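PDB 1XOC: oligopeptide-binding protein AppA from Bacillus subtilis, which binds oligopeptides for an ABC permease that can replace the OPP system in sporulation and genetic competence. Local coordinates for residues Ser40-Asp43 against Ala44-Asp47; Ile222-Ala225 against Asn226-Glu229. All blocks are in the same frame, centred on the assembly; numbering follows the deposited sequence.

Contact 1: Ser40-Asp43 against Ala44-Asp47; sequences STDD and ASTD. With ZN (zinc ion), chain O.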
# COMPACT_ATOMS: atom_id res chain seq x y z
N SER A 40 -5.84 7.22 -6.14
CA SER A 40 -5.81 6.55 -4.88
C SER A 40 -4.40 6.26 -4.39
O SER A 40 -3.50 6.00 -5.19
CB SER A 40 -6.63 5.28 -4.90
OG SER A 40 -6.11 4.36 -5.83
N THR A 41 -4.24 6.29 -3.07
CA THR A 41 -2.94 5.96 -2.46
C THR A 41 -3.04 4.83 -1.43
O THR A 41 -2.01 4.47 -0.84
CB THR A 41 -2.22 7.18 -1.86
OG1 THR A 41 -3.04 7.76 -0.83
CG2 THR A 41 -1.92 8.26 -2.91
N ASP A 42 -4.24 4.30 -1.21
CA ASP A 42 -4.50 3.40 -0.07
C ASP A 42 -5.03 2.04 -0.49
O ASP A 42 -5.72 1.92 -1.51
CB ASP A 42 -5.43 4.07 0.96
CG ASP A 42 -6.87 4.12 0.52
OD1 ASP A 42 -7.65 3.30 1.03
OD2 ASP A 42 -7.21 4.95 -0.36
N ASP A 43 -4.75 1.03 0.30
CA ASP A 43 -5.10 -0.33 -0.08
C ASP A 43 -6.60 -0.62 -0.13
O ASP A 43 -7.05 -1.45 -0.89
CB ASP A 43 -4.46 -1.31 0.87
CG ASP A 43 -3.99 -2.55 0.14
OD1 ASP A 43 -3.33 -2.42 -0.93
OD2 ASP A 43 -4.31 -3.65 0.63
N ALA A 44 -7.40 0.08 0.66
CA ALA A 44 -8.83 -0.16 0.64
C ALA A 44 -9.41 0.26 -0.71
O ALA A 44 -10.24 -0.44 -1.31
CB ALA A 44 -9.49 0.59 1.78
N SER A 45 -9.01 1.44 -1.18
CA SER A 45 -9.38 1.89 -2.54
C SER A 45 -8.90 0.89 -3.56
O SER A 45 -9.65 0.50 -4.44
CB SER A 45 -8.86 3.30 -2.82
OG SER A 45 -9.35 4.27 -1.85
N THR A 46 -7.67 0.46 -3.42
CA THR A 46 -7.09 -0.43 -4.40
C THR A 46 -7.84 -1.79 -4.44
O THR A 46 -8.02 -2.39 -5.51
CB THR A 46 -5.58 -0.61 -4.18
OG1 THR A 46 -4.93 0.66 -4.29
CG2 THR A 46 -4.94 -1.51 -5.21
N ASP A 47 -8.27 -2.29 -3.29
CA ASP A 47 -9.06 -3.53 -3.25
C ASP A 47 -10.30 -3.44 -4.15
O ASP A 47 -10.63 -4.41 -4.87
CB ASP A 47 -9.56 -3.85 -1.84
CG ASP A 47 -8.49 -4.43 -0.93
OD1 ASP A 47 -7.45 -4.98 -1.41
OD2 ASP A 47 -8.78 -4.36 0.29
ZN ZN O . -7.30 -5.57 1.61
O HOH W 1 -4.18 3.14 -4.25
O HOH W 2 -5.34 -6.51 -0.14
O HOH W 3 -6.28 -3.69 2.13
O HOH W 4 -7.59 -6.87 3.64
O HOH W 5 -9.26 -6.82 2.10

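Contact 2: Ile222-Ala225 against Asn226-Glu229; sequences IPDA and NAAE. With ZN (zinc ion), chain P.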
# COMPACT_ATOMS: atom_id res chain seq x y z
N ILE A 222 -15.89 -1.96 9.00
CA ILE A 222 -16.01 -2.18 10.42
C ILE A 222 -14.74 -1.66 11.09
O ILE A 222 -13.81 -2.41 11.28
CB ILE A 222 -16.21 -3.68 10.74
CG1 ILE A 222 -17.32 -4.30 9.87
CG2 ILE A 222 -16.52 -3.87 12.23
CD1 ILE A 222 -17.39 -5.79 10.01
N PRO A 223 -14.69 -0.37 11.46
CA PRO A 223 -13.42 0.18 11.99
C PRO A 223 -13.19 -0.12 13.47
O PRO A 223 -13.14 0.78 14.32
CB PRO A 223 -13.54 1.65 11.67
CG PRO A 223 -14.96 1.90 11.94
CD PRO A 223 -15.71 0.69 11.40
N ASP A 224 -13.12 -1.42 13.75
CA ASP A 224 -12.95 -1.99 15.06
C ASP A 224 -12.70 -3.48 14.86
O ASP A 224 -13.61 -4.24 14.57
CB ASP A 224 -14.23 -1.81 15.86
CG ASP A 224 -14.15 -2.42 17.23
OD1 ASP A 224 -13.40 -3.38 17.47
OD2 ASP A 224 -14.87 -1.90 18.08
N ALA A 225 -11.44 -3.89 15.00
CA ALA A 225 -11.04 -5.26 14.69
C ALA A 225 -11.79 -6.26 15.58
O ALA A 225 -12.13 -7.34 15.12
CB ALA A 225 -9.53 -5.42 14.87
N ASN A 226 -12.07 -5.89 16.83
CA ASN A 226 -12.76 -6.79 17.75
C ASN A 226 -14.20 -7.02 17.30
O ASN A 226 -14.71 -8.14 17.35
CB ASN A 226 -12.73 -6.29 19.19
CG ASN A 226 -11.34 -6.38 19.83
OD1 ASN A 226 -11.10 -5.78 20.90
ND2 ASN A 226 -10.44 -7.14 19.23
N ALA A 227 -14.85 -5.94 16.84
CA ALA A 227 -16.20 -6.04 16.32
C ALA A 227 -16.25 -6.90 15.07
O ALA A 227 -17.21 -7.66 14.90
CB ALA A 227 -16.79 -4.64 16.04
N ALA A 228 -15.23 -6.81 14.21
CA ALA A 228 -15.19 -7.58 12.99
C ALA A 228 -15.02 -9.04 13.32
O ALA A 228 -15.61 -9.90 12.69
CB ALA A 228 -14.03 -7.13 12.12
N GLU A 229 -14.18 -9.33 14.30
CA GLU A 229 -14.02 -10.73 14.77
C GLU A 229 -15.33 -11.30 15.31
O GLU A 229 -15.70 -12.44 14.98
CB GLU A 229 -12.91 -10.82 15.80
CG GLU A 229 -11.57 -10.65 15.17
CD GLU A 229 -11.33 -11.66 14.07
OE1 GLU A 229 -12.02 -12.72 14.05
OE2 GLU A 229 -10.46 -11.41 13.20
ZN ZN P . -14.86 -2.70 20.08
O HOH W 6 -12.86 -2.85 20.82

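Contact 1: Ser40-Asp43 against Ala44-Asp47
Asp42 O, in the last residue of the loop, accepts Thr46 N at 3.1 Å, and one residue on Asp43 O receives Asp47 N at 2.8 Å. These are the opening i to i+4 bonds of helix 43-52, with Asp42 as its N-cap. The Asp42 side chain closes that first turn: with CG tucked between backbone N and carbonyl carbon (chi1 75°), OD1 meets Ser45 N at 3.2 Å from above the carboxylate plane and Ala44 N only weakly. Its other oxygen, OD2, is met on the syn side by Ser45 OG at 2.7 Å, so both carboxylate oxygens are tied to the helix start, while Trp398 also bonds OD1 and Thr33 N bonds Ser45 OG. Ser40 CB lies 3.6 Å from Ser45 CB, and a water links Ser40 OG to Thr46 OG1; Glu49 is a further partner of Ser40 OG. On another face of the helix Asp43 and Asp47 bring like charges together, OD2 to OD1 at 4.0 Å, their carboxylate planes 65° apart. Arg508 forms salt bridges with both, and Tyr219 bonds Asp47 OD2. Asp47 OD2 also binds a zinc ion at 2.3 Å, and one of the zinc's waters donates to Asp43 OD2. Thr41 and Asp43 also form backbone hydrogen bonds with the bound peptide, placing this cap at the wall of the binding cleft. The acidic pair is thus probably kept charged by Arg508 and the metal, while the capping carboxylate would be stabilised by the amides at the positive end of the helix.

Contact 2: Ile222-Ala225 against Asn226-Glu229
An aspartate N-cap starts helix 225-234 a short turn after strand 216-221, and Asp224 holds the cap position with Ala227 as its partner. Just before it, Pro223 is the centre of an inverse gamma turn closed by Asp224 N to Ile222 O at 2.7 Å, which swings the chain from the strand into the helix. The Asp224 carboxylate extends from the backbone with CG opposite N (chi1 178°), bringing OD1 over the first turn: Ala227 N reaches it at 3.0 Å on a fairly straight path (N-H...O 163°), from well above the carboxylate plane. Helical bonding proper begins with Ala228 N to Asp224 O and continues with Glu229 N to Ala225 O. Ile222 supplies the apolar side of the junction. Its CG2 branch lies 3.9 Å from Ala227 CB and also touches the Ala228 methyl, while CD1 approaches Ala228 CA and CB. With only an alanine methyl at Ile222, CG2 and CD1 would be gone, and Ala227 CB and Ala228 CB would probably lose their apolar neighbour, leaving a gap at the junction. Farther round, Ala228 packs on Phe240 of strand 240-241, and Glu229 touches Phe240 too, and the loop residues Val242 and Pro243. On the partly exposed side the capping carboxylate has a second task: while OD1 faces the amide of Ala227, Asp224 OD2 coordinates a zinc ion at 2.2 Å, and that ion also carries a water at 2.1 Å from the metal.

Both contacts are aspartate N-caps at helix starts, on different helices: 43-52 for contact 1 and 225-234 for contact 2. The strands that precede these helices, 23-28 and 216-221, are parallel neighbours in one sheet, yet the contact centres lie 19 Å apart and their nearest atoms about 10 Å. Contact 1 is wholly buried near the middle of the chain, beside the bound peptide, and is dense in polar groups with several outside partners. Contact 2 is only partly buried, farther out, and pairs its cap with apolar packing. Zinc sits at each, but on a helix residue beyond the cap in contact 1 and on the capping carboxylate itself in contact 2.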